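Local atomic coordinates of benzoate transport porin BenP (Acinetobacter baumannii AB307-0294, PDB entry 5DL8), a protein that probably forms a beta-barrel channel through the outer membrane that admits small solutes, such as benzoate, in the manner of the OprD porin family. Residues N36-F39 with K45-G48; V94-L99 with Q106-D111; N309-F314 with I384-K389; P177-D182 with D297-E302. All coordinates share one frame; numbering follows the deposited sequence.

In the fold
The four contacts run from the rim of a beta-barrel wall to the loops folded inside it. Contact 1 lies at the surface, where the hairpin of strands 25-39 and 47-65 ends in a calcium site. Contact 2 is buried and touches it: Gly48 lies against both Asp96 and Gln108. Contact 3, partly buried and apolar, rests an inner loop on strand 377-388, whose end binds a second calcium. That same loop, between strands 278-288 and 319-328, supplies 297-302 to buried contact 4, which touches contact 2 through Thr97 and Arg178. Metal and backbone bonds mark the surface site, polar groups and a water contact 2, and side-chain packing contacts 3 and 4.

Contact 1: N36-F39 with K45-G48; sequences NRDF and KDTG. With CA (calcium ion), chain G.
The turn end of a beta hairpin, strands 25-39 and 47-65 of the barrel wall, is pinned here by a calcium ion held between Asp38, Phe39 and Asp46. Arg37 and Thr47 form the antiparallel hydrogen-bonded pair next to the site: Arg37 N donates to Thr47 O at 2.7 Å, and Thr47 N returns a bond to Arg37 O at 3.0 Å. Beyond this pair the strands hand over to the metal. Calcium is bound by Asp38 OD1 at 2.5 Å and by the backbone oxygen Phe39 O at 2.6 Å, while Asp46 grips it unevenly with both oxygens, OD1 at 2.4 Å and OD2 at 2.9 Å; four waters complete the shell. The two carboxylates point the same way, their planes 50° apart, an approach that the cation's charge probably makes tolerable. With chi1 of 179° the Asp38 carboxylate is swung to the side opposite its backbone N, where it lies alongside that of Asp46. A further water accepts from Asn36 ND2 and donates to Asp46 OD2, with a weak bond to Asp38 OD2, so a second shell steadies the first. On the other side of the sheet Arg37 runs off to a salt bridge with Glu396, its CG over one face of the Phe39 ring, offset toward the rim. The edge of that ring faces the opposite segment, CE2 coming to 3.6 Å from Lys45 O.

Contact 2: V94-L99 with Q106-D111; sequences VADTVL and QSQASD
Gln108 carries most of this contact, reaching from its strand into the bend of the 94-99 loop. Its CG packs 3.5 Å from Val94 O, and NE2 comes within 3.1 Å of Asp96 OD2. The two side chains cross at about a right angle, with carboxylate and amide planes 85° apart. Water 6 makes a further link, accepting from Gln108 NE2 and lying 2.9 Å from Leu99 O, to which it probably donates. Farther along, Leu99 CD1 lies 4.3 Å from Ala109 O. In the barrel, the 94-99 loop follows strand 72-87 and meets the start of strand 107-123, which pairs with it. What fixes the carboxylate is an Asx turn: Asp96 OD1 accepts from Val98 N at 2.8 Å, and also from Leu99 N at 2.9 Å in a nearly straight bond (178°). Both donors come from the same face of the carboxylate, Val98 N from well above its plane and Leu99 N on the syn side close to it. With chi1 at 69° the group turns back over the loop's own amides. Within the same bend Thr97 OG1 donates to Asp96 O at 2.6 Å. The second oxygen, Asp96 OD2, is hydrogen-bonded to Ser49 OG of strand 47-65. Gln108 OE1 accepts from Lys92 N, which helps orient the amide, and Gln108 NE2 bonds weakly to Gly48 O.

Contact 3: N309-F314 with I384-K389; sequences NATGFF and IDYNVK. With CA (calcium ion), chain H.
Thr311 and Ala310 belong to the loop between strands 278-288 and 319-328, which folds against the inside of the barrel wall, where they meet Tyr386 and Ile384 on strand 377-388. The tight part is small and largely apolar. Thr311 CG2 stands over one face of the Tyr386 ring in a CH-pi contact, 4.0 Å from the ring centroid and 27° off its normal; it is displaced toward the rim, so that CD1 is the nearest ring atom, at 3.6 Å. Thr311 OG1 lies equally near CD1, but its bonding partner is Glu360, from strand 355-368. Tyr386 chi1 of 175° sets the ring beside its own carbonyl carbon, turned to the loop; Tyr386 OH is tied down by Glu358, while Phe394 of the next strand also meets the ring. One residue back in the loop and two back in the strand, Ala310 CB touches Ile384 CG2 at 3.9 Å, methyl against methyl. Behind these tips the association is loose: the backbones stay well apart, with Thr311 CA and Tyr386 CA 8.0 Å from each other, and every link between the two segments is made by side chains. Within the loop Gly312 N makes a weak hydrogen bond to Asn309 OD1. Toward its end the strand runs past the loop to the exposed Lys389 and a second calcium site, to which Gly391 and Asp393 also belong. Asp393 OD1 accepts from Val388 N, and the carbonyl of that residue, Val388 O, binds the ion at a rather long 2.8 Å.

Contact 4: P177-D182 with D297-E302; sequences PRNEED and DGFLPE
Pro177 and Gly298 bring the two backbones together, their CA atoms 5.7 Å apart, where a type I turn from Pro177 to Glu180, closed by Glu180 N to Pro177 O at 3.0 Å, meets a bend in which both Gly298 and Phe299 take positive phi. Pro177 CB rests against Gly298 O at 3.6 Å. The main partner is Phe299, whose side chain lies across the ends of Arg178 and Asn179. Its CB sits over the centre of one face of the Arg178 guanidinium, 3.7 Å from CZ, and the ring plane lies only 17° from that of the guanidinium. Overlap of the flat groups is nevertheless slight, since CB rather than the ring covers the cation. Along the CD2-CE2 edge lies Asn179: OD1 is in the ring plane, 3.8 Å from Phe299 CD2, and ND2 approaches obliquely, 3.7 Å from Phe299 CE2, with the amide plane turned 66° to the ring. Both segments belong to loops that fold into the barrel interior, consistent with the inward-folded loops that narrow the channel in OprD-family porins. With chi1 at 74° and the chain extended from CG to NE, Arg178 brings its guanidinium against Phe299 CB. The guanidinium is held by a salt bridge from NH1 to Asp143 OD2 and by a hydrogen bond from NE to Thr97 O. Around the turn, Lys114 NZ hydrogen-bonds to both Pro177 O and Glu180 O.

Contact 1: N36-F39 with K45-G48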
loop_
_atom_site.group_PDB
_atom_site.type_symbol
_atom_site.label_atom_id
_atom_site.label_comp_id
_atom_site.label_asym_id
_atom_site.label_seq_id
_atom_site.Cartn_x
_atom_site.Cartn_y
_atom_site.Cartn_z
ATOM N N ASN A 36 -9.474 7.416 14.524
ATOM C CA ASN A 36 -9.170 8.168 15.739
ATOM C C ASN A 36 -7.868 7.694 16.323
ATOM O O ASN A 36 -7.766 6.550 16.781
ATOM C CB ASN A 36 -10.322 8.080 16.827
ATOM C CG ASN A 36 -10.269 9.201 17.832
ATOM O OD1 ASN A 36 -10.549 10.373 17.510
ATOM N ND2 ASN A 36 -9.884 8.877 19.025
ATOM N N ARG A 37 -6.850 8.550 16.291
ATOM C CA ARG A 37 -5.588 8.239 17.002
ATOM C C ARG A 37 -5.502 9.028 18.284
ATOM O O ARG A 37 -5.396 10.229 18.267
ATOM C CB ARG A 37 -4.350 8.495 16.100
ATOM C CG ARG A 37 -2.980 8.189 16.760
ATOM C CD ARG A 37 -1.801 8.184 15.764
ATOM N NE ARG A 37 -1.877 7.133 14.807
ATOM C CZ ARG A 37 -0.929 6.794 13.893
ATOM N NH1 ARG A 37 0.218 7.461 13.787
ATOM N NH2 ARG A 37 -1.154 5.737 13.059
ATOM N N ASP A 38 -5.407 8.322 19.387
ATOM C CA ASP A 38 -5.428 8.917 20.717
ATOM C C ASP A 38 -4.094 8.666 21.408
ATOM O O ASP A 38 -3.807 7.527 21.849
ATOM C CB ASP A 38 -6.577 8.232 21.542
ATOM C CG ASP A 38 -6.691 8.747 22.992
ATOM O OD1 ASP A 38 -5.690 9.228 23.556
ATOM O OD2 ASP A 38 -7.781 8.624 23.606
ATOM N N PHE A 39 -3.295 9.720 21.561
ATOM C CA PHE A 39 -2.077 9.667 22.404
ATOM C C PHE A 39 -2.344 9.468 23.906
ATOM O O PHE A 39 -3.158 10.094 24.470
ATOM C CB PHE A 39 -1.170 10.850 22.069
ATOM C CG PHE A 39 -0.791 10.875 20.606
ATOM C CD1 PHE A 39 0.288 10.104 20.103
ATOM C CD2 PHE A 39 -1.438 11.646 19.730
ATOM C CE1 PHE A 39 0.633 10.141 18.750
ATOM C CE2 PHE A 39 -1.077 11.728 18.388
ATOM C CZ PHE A 39 -0.070 10.935 17.872
ATOM N N LYS A 45 -1.915 16.249 21.102
ATOM C CA LYS A 45 -3.205 16.300 20.460
ATOM C C LYS A 45 -3.635 15.115 19.627
ATOM O O LYS A 45 -2.970 14.729 18.649
ATOM C CB LYS A 45 -3.267 17.526 19.567
ATOM C CG LYS A 45 -4.697 18.079 19.336
ATOM C CD LYS A 45 -4.709 19.447 18.645
ATOM C CE LYS A 45 -3.555 20.331 19.145
ATOM N NZ LYS A 45 -3.543 21.731 18.588
ATOM N N ASP A 46 -4.821 14.611 19.976
ATOM C CA ASP A 46 -5.485 13.468 19.328
ATOM C C ASP A 46 -5.849 13.814 17.879
ATOM O O ASP A 46 -6.171 14.937 17.600
ATOM C CB ASP A 46 -6.712 13.081 20.131
ATOM C CG ASP A 46 -6.361 12.427 21.489
ATOM O OD1 ASP A 46 -5.141 12.127 21.856
ATOM O OD2 ASP A 46 -7.343 12.108 22.182
ATOM N N THR A 47 -5.673 12.881 16.924
ATOM C CA THR A 47 -6.016 13.189 15.559
ATOM C C THR A 47 -7.049 12.222 15.032
ATOM O O THR A 47 -7.341 11.148 15.619
ATOM C CB THR A 47 -4.767 13.061 14.702
ATOM O OG1 THR A 47 -4.385 11.661 14.618
ATOM C CG2 THR A 47 -3.619 13.930 15.277
ATOM N N GLY A 48 -7.546 12.586 13.865
ATOM C CA GLY A 48 -8.424 11.778 13.075
ATOM C C GLY A 48 -9.553 12.610 12.450
ATOM O O GLY A 48 -9.527 13.826 12.543
HETATM CA CA CA G . -5.286 11.605 24.150
HETATM O O HOH W 1 -9.589 10.404 21.709
HETATM O O HOH W 2 -6.929 10.740 25.553
HETATM O O HOH W 3 -4.636 11.543 26.377
HETATM O O HOH W 4 -3.439 13.109 24.103
HETATM O O HOH W 5 -6.047 13.837 25.044
#

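Contact 2: V94-L99 with Q106-D111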
loop_
_atom_site.group_PDB
_atom_site.type_symbol
_atom_site.label_atom_id
_atom_site.label_comp_id
_atom_site.label_asym_id
_atom_site.label_seq_id
_atom_site.Cartn_x
_atom_site.Cartn_y
_atom_site.Cartn_z
ATOM N N VAL A 94 -5.722 19.922 13.369
ATOM C CA VAL A 94 -4.466 19.209 13.291
ATOM C C VAL A 94 -4.602 18.163 12.205
ATOM O O VAL A 94 -5.675 17.625 12.004
ATOM C CB VAL A 94 -4.096 18.548 14.684
ATOM C CG1 VAL A 94 -5.006 17.411 15.047
ATOM C CG2 VAL A 94 -2.664 17.991 14.750
ATOM N N ALA A 95 -3.461 17.819 11.562
ATOM C CA ALA A 95 -3.409 16.815 10.558
ATOM C C ALA A 95 -3.835 15.476 11.074
ATOM O O ALA A 95 -3.497 15.087 12.085
ATOM C CB ALA A 95 -2.032 16.726 9.940
ATOM N N ASP A 96 -4.570 14.771 10.277
ATOM C CA ASP A 96 -4.923 13.359 10.502
ATOM C C ASP A 96 -4.282 12.318 9.590
ATOM O O ASP A 96 -4.386 11.125 9.861
ATOM C CB ASP A 96 -6.524 13.218 10.567
ATOM C CG ASP A 96 -7.225 13.460 9.241
ATOM O OD1 ASP A 96 -6.573 13.768 8.176
ATOM O OD2 ASP A 96 -8.461 13.264 9.284
ATOM N N THR A 97 -3.727 12.759 8.482
ATOM C CA THR A 97 -3.210 11.847 7.439
ATOM C C THR A 97 -4.226 11.108 6.658
ATOM O O THR A 97 -3.821 10.129 5.921
ATOM C CB THR A 97 -2.110 10.766 7.911
ATOM O OG1 THR A 97 -2.811 9.667 8.459
ATOM C CG2 THR A 97 -1.059 11.342 8.985
ATOM N N VAL A 98 -5.495 11.578 6.744
ATOM C CA VAL A 98 -6.629 10.979 6.050
ATOM C C VAL A 98 -7.145 11.892 5.001
ATOM O O VAL A 98 -7.439 11.469 3.840
ATOM C CB VAL A 98 -7.819 10.622 7.013
ATOM C CG1 VAL A 98 -8.891 9.858 6.245
ATOM C CG2 VAL A 98 -7.290 9.722 8.131
ATOM N N LEU A 99 -7.348 13.138 5.441
ATOM C CA LEU A 99 -7.915 14.179 4.607
ATOM C C LEU A 99 -6.867 15.250 4.500
ATOM O O LEU A 99 -5.993 15.321 5.334
ATOM C CB LEU A 99 -9.225 14.838 5.205
ATOM C CG LEU A 99 -10.290 13.880 5.792
ATOM C CD1 LEU A 99 -11.388 14.675 6.620
ATOM C CD2 LEU A 99 -10.958 12.951 4.767
ATOM N N GLN A 106 -4.127 25.966 9.488
ATOM C CA GLN A 106 -4.331 24.935 10.546
ATOM C C GLN A 106 -5.729 24.329 10.593
ATOM O O GLN A 106 -6.336 24.252 11.690
ATOM C CB GLN A 106 -4.044 25.522 11.936
ATOM C CG GLN A 106 -2.653 26.092 12.089
ATOM C CD GLN A 106 -1.849 25.134 12.915
ATOM O OE1 GLN A 106 -1.328 24.101 12.402
ATOM N NE2 GLN A 106 -1.768 25.437 14.232
ATOM N N SER A 107 -6.275 24.081 9.423
ATOM C CA SER A 107 -7.599 23.583 9.239
ATOM C C SER A 107 -7.660 22.275 8.420
ATOM O O SER A 107 -7.062 22.149 7.389
ATOM C CB SER A 107 -8.531 24.675 8.697
ATOM O OG SER A 107 -9.890 24.223 8.504
ATOM N N GLN A 108 -8.367 21.284 8.934
ATOM C CA GLN A 108 -8.641 20.056 8.151
ATOM C C GLN A 108 -9.598 20.426 7.067
ATOM O O GLN A 108 -10.490 21.209 7.320
ATOM C CB GLN A 108 -9.322 19.025 9.035
ATOM C CG GLN A 108 -8.500 18.563 10.235
ATOM C CD GLN A 108 -9.102 17.357 10.878
ATOM O OE1 GLN A 108 -9.870 17.429 11.946
ATOM N NE2 GLN A 108 -8.839 16.195 10.210
ATOM N N ALA A 109 -9.420 19.907 5.864
ATOM C CA ALA A 109 -10.318 20.269 4.733
ATOM C C ALA A 109 -11.762 19.839 5.050
ATOM O O ALA A 109 -11.991 18.797 5.726
ATOM C CB ALA A 109 -9.904 19.466 3.505
ATOM N N SER A 110 -12.724 20.575 4.544
ATOM C CA SER A 110 -14.118 20.162 4.831
ATOM C C SER A 110 -14.605 19.126 3.829
ATOM O O SER A 110 -15.533 18.407 4.111
ATOM C CB SER A 110 -15.041 21.394 5.016
ATOM O OG SER A 110 -14.958 22.093 3.854
ATOM N N ASP A 111 -13.908 19.006 2.693
ATOM C CA ASP A 111 -14.194 18.011 1.617
ATOM C C ASP A 111 -12.969 17.913 0.639
ATOM O O ASP A 111 -12.087 18.760 0.675
ATOM C CB ASP A 111 -15.537 18.307 0.921
ATOM C CG ASP A 111 -15.519 19.489 -0.018
ATOM O OD1 ASP A 111 -14.641 20.308 0.016
ATOM O OD2 ASP A 111 -16.362 19.626 -0.894
HETATM O O HOH W 6 -6.919 16.616 7.738
#

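Contact 3: N309-F314 with I384-K389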
loop_
_atom_site.group_PDB
_atom_site.type_symbol
_atom_site.label_atom_id
_atom_site.label_comp_id
_atom_site.label_asym_id
_atom_site.label_seq_id
_atom_site.Cartn_x
_atom_site.Cartn_y
_atom_site.Cartn_z
ATOM N N ASN A 309 2.532 -2.004 8.530
ATOM C CA ASN A 309 1.556 -1.790 9.595
ATOM C C ASN A 309 1.655 -0.297 9.958
ATOM O O ASN A 309 2.139 0.513 9.145
ATOM C CB ASN A 309 1.789 -2.759 10.756
ATOM C CG ASN A 309 3.227 -2.623 11.432
ATOM O OD1 ASN A 309 4.111 -1.782 11.069
ATOM N ND2 ASN A 309 3.460 -3.481 12.387
ATOM N N ALA A 310 1.251 0.093 11.156
ATOM C CA ALA A 310 1.084 1.518 11.459
ATOM C C ALA A 310 2.347 2.310 11.615
ATOM O O ALA A 310 2.355 3.464 11.330
ATOM C CB ALA A 310 0.287 1.647 12.763
ATOM N N THR A 311 3.410 1.667 12.167
ATOM C CA THR A 311 4.612 2.310 12.616
ATOM C C THR A 311 5.884 1.743 11.852
ATOM O O THR A 311 6.798 2.484 11.519
ATOM C CB THR A 311 4.721 2.277 14.181
ATOM O OG1 THR A 311 4.789 0.970 14.717
ATOM C CG2 THR A 311 3.587 3.058 14.844
ATOM N N GLY A 312 5.893 0.453 11.501
ATOM C CA GLY A 312 6.719 -0.030 10.373
ATOM C C GLY A 312 8.026 -0.851 10.663
ATOM O O GLY A 312 8.497 -1.646 9.840
ATOM N N PHE A 313 8.562 -0.520 11.835
ATOM C CA PHE A 313 9.709 -1.097 12.446
ATOM C C PHE A 313 10.890 -0.963 11.478
ATOM O O PHE A 313 11.571 -1.955 11.235
ATOM C CB PHE A 313 9.303 -2.508 12.825
ATOM C CG PHE A 313 8.183 -2.549 13.883
ATOM C CD1 PHE A 313 6.873 -2.338 13.545
ATOM C CD2 PHE A 313 8.494 -2.761 15.211
ATOM C CE1 PHE A 313 5.914 -2.349 14.542
ATOM C CE2 PHE A 313 7.542 -2.844 16.180
ATOM C CZ PHE A 313 6.245 -2.549 15.876
ATOM N N PHE A 314 11.054 0.233 10.882
ATOM C CA PHE A 314 12.089 0.448 9.830
ATOM C C PHE A 314 13.225 1.397 10.343
ATOM O O PHE A 314 13.997 1.966 9.613
ATOM C CB PHE A 314 11.425 0.884 8.472
ATOM C CG PHE A 314 10.498 2.045 8.559
ATOM C CD1 PHE A 314 10.989 3.367 8.648
ATOM C CD2 PHE A 314 9.108 1.852 8.528
ATOM C CE1 PHE A 314 10.079 4.501 8.763
ATOM C CE2 PHE A 314 8.197 2.949 8.691
ATOM C CZ PHE A 314 8.671 4.275 8.771
ATOM N N ILE A 384 -5.402 -0.430 16.720
ATOM C CA ILE A 384 -3.950 -0.355 16.858
ATOM C C ILE A 384 -3.558 0.137 18.224
ATOM O O ILE A 384 -4.142 1.123 18.758
ATOM C CB ILE A 384 -3.393 0.523 15.750
ATOM C CG1 ILE A 384 -3.624 -0.182 14.379
ATOM C CG2 ILE A 384 -1.853 0.714 15.874
ATOM C CD1 ILE A 384 -3.788 0.898 13.367
ATOM N N ASP A 385 -2.693 -0.598 18.874
ATOM C CA ASP A 385 -1.999 -0.140 20.103
ATOM C C ASP A 385 -0.464 -0.192 19.887
ATOM O O ASP A 385 0.133 -1.327 19.726
ATOM C CB ASP A 385 -2.354 -0.993 21.367
ATOM C CG ASP A 385 -3.831 -0.850 21.761
ATOM O OD1 ASP A 385 -4.097 0.101 22.574
ATOM O OD2 ASP A 385 -4.696 -1.658 21.282
ATOM N N TYR A 386 0.153 1.003 20.031
ATOM C CA TYR A 386 1.581 1.231 19.919
ATOM C C TYR A 386 2.125 1.659 21.237
ATOM O O TYR A 386 1.639 2.576 21.853
ATOM C CB TYR A 386 1.843 2.306 18.855
ATOM C CG TYR A 386 3.321 2.735 18.734
ATOM C CD1 TYR A 386 4.281 1.872 18.144
ATOM C CD2 TYR A 386 3.776 3.960 19.259
ATOM C CE1 TYR A 386 5.617 2.239 18.034
ATOM C CE2 TYR A 386 5.127 4.310 19.165
ATOM C CZ TYR A 386 6.043 3.441 18.537
ATOM O OH TYR A 386 7.352 3.780 18.419
ATOM N N ASN A 387 3.230 1.070 21.636
ATOM C CA ASN A 387 3.982 1.533 22.808
ATOM C C ASN A 387 5.505 1.505 22.571
ATOM O O ASN A 387 6.037 0.603 21.988
ATOM C CB ASN A 387 3.663 0.700 24.069
ATOM C CG ASN A 387 2.156 0.738 24.475
ATOM O OD1 ASN A 387 1.739 1.479 25.387
ATOM N ND2 ASN A 387 1.377 -0.098 23.859
ATOM N N VAL A 388 6.201 2.417 23.237
ATOM C CA VAL A 388 7.620 2.664 23.000
ATOM C C VAL A 388 8.234 3.141 24.282
ATOM O O VAL A 388 7.599 3.946 24.971
ATOM C CB VAL A 388 7.862 3.637 21.781
ATOM C CG1 VAL A 388 7.181 5.042 21.939
ATOM C CG2 VAL A 388 9.358 3.794 21.510
ATOM N N LYS A 389 9.458 2.703 24.623
ATOM C CA LYS A 389 10.071 3.238 25.843
ATOM C C LYS A 389 10.401 4.786 25.804
ATOM O O LYS A 389 10.083 5.534 26.755
ATOM C CB LYS A 389 11.314 2.450 26.156
ATOM C CG LYS A 389 11.913 2.726 27.524
ATOM C CD LYS A 389 13.296 2.038 27.667
ATOM C CE LYS A 389 13.810 2.226 29.105
ATOM N NZ LYS A 389 15.093 1.524 29.238
HETATM CA CA CA H . 6.343 6.227 25.844
#

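Contact 4: P177-D182 with D297-E302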
loop_
_atom_site.group_PDB
_atom_site.type_symbol
_atom_site.label_atom_id
_atom_site.label_comp_id
_atom_site.label_asym_id
_atom_site.label_seq_id
_atom_site.Cartn_x
_atom_site.Cartn_y
_atom_site.Cartn_z
ATOM N N PRO A 177 -1.302 11.684 -3.289
ATOM C CA PRO A 177 -1.484 10.910 -2.033
ATOM C C PRO A 177 -2.952 10.702 -1.542
ATOM O O PRO A 177 -3.840 11.434 -1.946
ATOM C CB PRO A 177 -0.650 11.732 -0.992
ATOM C CG PRO A 177 0.391 12.358 -1.804
ATOM C CD PRO A 177 -0.330 12.769 -3.087
ATOM N N ARG A 178 -3.163 9.686 -0.700
ATOM C CA ARG A 178 -4.474 9.317 -0.220
ATOM C C ARG A 178 -5.267 10.565 0.399
ATOM O O ARG A 178 -6.433 10.664 0.216
ATOM C CB ARG A 178 -4.366 8.183 0.793
ATOM C CG ARG A 178 -3.836 8.621 2.132
ATOM C CD ARG A 178 -3.421 7.473 2.981
ATOM N NE ARG A 178 -2.978 7.897 4.331
ATOM C CZ ARG A 178 -2.211 7.132 5.159
ATOM N NH1 ARG A 178 -1.711 5.908 4.696
ATOM N NH2 ARG A 178 -1.884 7.580 6.414
ATOM N N ASN A 179 -4.552 11.530 0.995
ATOM C CA ASN A 179 -5.137 12.648 1.692
ATOM C C ASN A 179 -4.993 13.909 0.923
ATOM O O ASN A 179 -5.007 14.988 1.573
ATOM C CB ASN A 179 -4.526 12.802 3.130
ATOM C CG ASN A 179 -3.011 13.139 3.135
ATOM O OD1 ASN A 179 -2.245 12.589 2.400
ATOM N ND2 ASN A 179 -2.593 13.974 4.045
ATOM N N GLU A 180 -4.844 13.855 -0.425
ATOM C CA GLU A 180 -4.664 15.083 -1.190
ATOM C C GLU A 180 -5.451 15.005 -2.460
ATOM O O GLU A 180 -5.736 13.930 -2.929
ATOM C CB GLU A 180 -3.162 15.391 -1.601
ATOM C CG GLU A 180 -2.127 15.373 -0.514
ATOM C CD GLU A 180 -2.186 16.557 0.436
ATOM O OE1 GLU A 180 -2.997 17.521 0.208
ATOM O OE2 GLU A 180 -1.419 16.547 1.452
ATOM N N GLU A 181 -5.657 16.164 -3.062
ATOM C CA GLU A 181 -6.443 16.303 -4.296
ATOM C C GLU A 181 -5.665 16.284 -5.552
ATOM O O GLU A 181 -6.188 15.929 -6.554
ATOM C CB GLU A 181 -7.169 17.702 -4.368
ATOM C CG GLU A 181 -8.221 17.887 -3.253
ATOM C CD GLU A 181 -9.287 18.978 -3.552
ATOM O OE1 GLU A 181 -8.962 20.079 -3.889
ATOM O OE2 GLU A 181 -10.465 18.722 -3.439
ATOM N N ASP A 182 -4.466 16.806 -5.523
ATOM C CA ASP A 182 -3.711 17.077 -6.734
ATOM C C ASP A 182 -2.576 16.050 -6.877
ATOM O O ASP A 182 -2.231 15.377 -5.945
ATOM C CB ASP A 182 -3.133 18.499 -6.645
ATOM C CG ASP A 182 -4.189 19.560 -6.942
ATOM O OD1 ASP A 182 -5.361 19.166 -7.265
ATOM O OD2 ASP A 182 -3.864 20.788 -6.886
ATOM N N ASP A 297 7.720 10.966 1.095
ATOM C CA ASP A 297 6.726 11.826 1.781
ATOM C C ASP A 297 5.338 11.440 1.259
ATOM O O ASP A 297 5.208 10.766 0.251
ATOM C CB ASP A 297 6.918 13.335 1.499
ATOM C CG ASP A 297 8.238 13.895 1.929
ATOM O OD1 ASP A 297 8.787 13.430 2.886
ATOM O OD2 ASP A 297 8.731 14.893 1.355
ATOM N N GLY A 298 4.336 11.741 2.013
ATOM C CA GLY A 298 2.927 11.555 1.560
ATOM C C GLY A 298 2.335 10.194 1.888
ATOM O O GLY A 298 1.295 9.763 1.270
ATOM N N PHE A 299 3.008 9.515 2.850
ATOM C CA PHE A 299 2.480 8.328 3.569
ATOM C C PHE A 299 2.392 7.130 2.639
ATOM O O PHE A 299 1.537 6.208 2.841
ATOM C CB PHE A 299 1.077 8.635 4.281
ATOM C CG PHE A 299 1.073 9.941 5.074
ATOM C CD1 PHE A 299 1.843 10.067 6.248
ATOM C CD2 PHE A 299 0.425 11.080 4.563
ATOM C CE1 PHE A 299 1.939 11.316 6.893
ATOM C CE2 PHE A 299 0.515 12.313 5.209
ATOM C CZ PHE A 299 1.271 12.421 6.370
ATOM N N LEU A 300 3.263 7.118 1.618
ATOM C CA LEU A 300 3.262 5.987 0.644
ATOM C C LEU A 300 3.729 4.745 1.347
ATOM O O LEU A 300 4.820 4.710 1.853
ATOM C CB LEU A 300 4.122 6.350 -0.571
ATOM C CG LEU A 300 3.830 7.742 -1.229
ATOM C CD1 LEU A 300 4.553 7.914 -2.574
ATOM C CD2 LEU A 300 2.321 7.864 -1.386
ATOM N N PRO A 301 2.855 3.727 1.499
ATOM C CA PRO A 301 3.321 2.570 2.345
ATOM C C PRO A 301 4.188 1.637 1.500
ATOM O O PRO A 301 4.062 1.635 0.281
ATOM C CB PRO A 301 2.003 1.815 2.705
ATOM C CG PRO A 301 1.175 2.049 1.452
ATOM C CD PRO A 301 1.455 3.508 1.041
ATOM N N GLU A 302 5.047 0.848 2.160
ATOM C CA GLU A 302 5.893 -0.164 1.466
ATOM C C GLU A 302 5.236 -1.476 1.815
ATOM O O GLU A 302 5.593 -2.193 2.811
ATOM C CB GLU A 302 7.367 -0.112 1.863
ATOM C CG GLU A 302 8.228 -1.113 1.116
ATOM C CD GLU A 302 7.834 -1.102 -0.381
ATOM O OE1 GLU A 302 6.924 -1.945 -0.776
ATOM O OE2 GLU A 302 8.383 -0.214 -1.123
#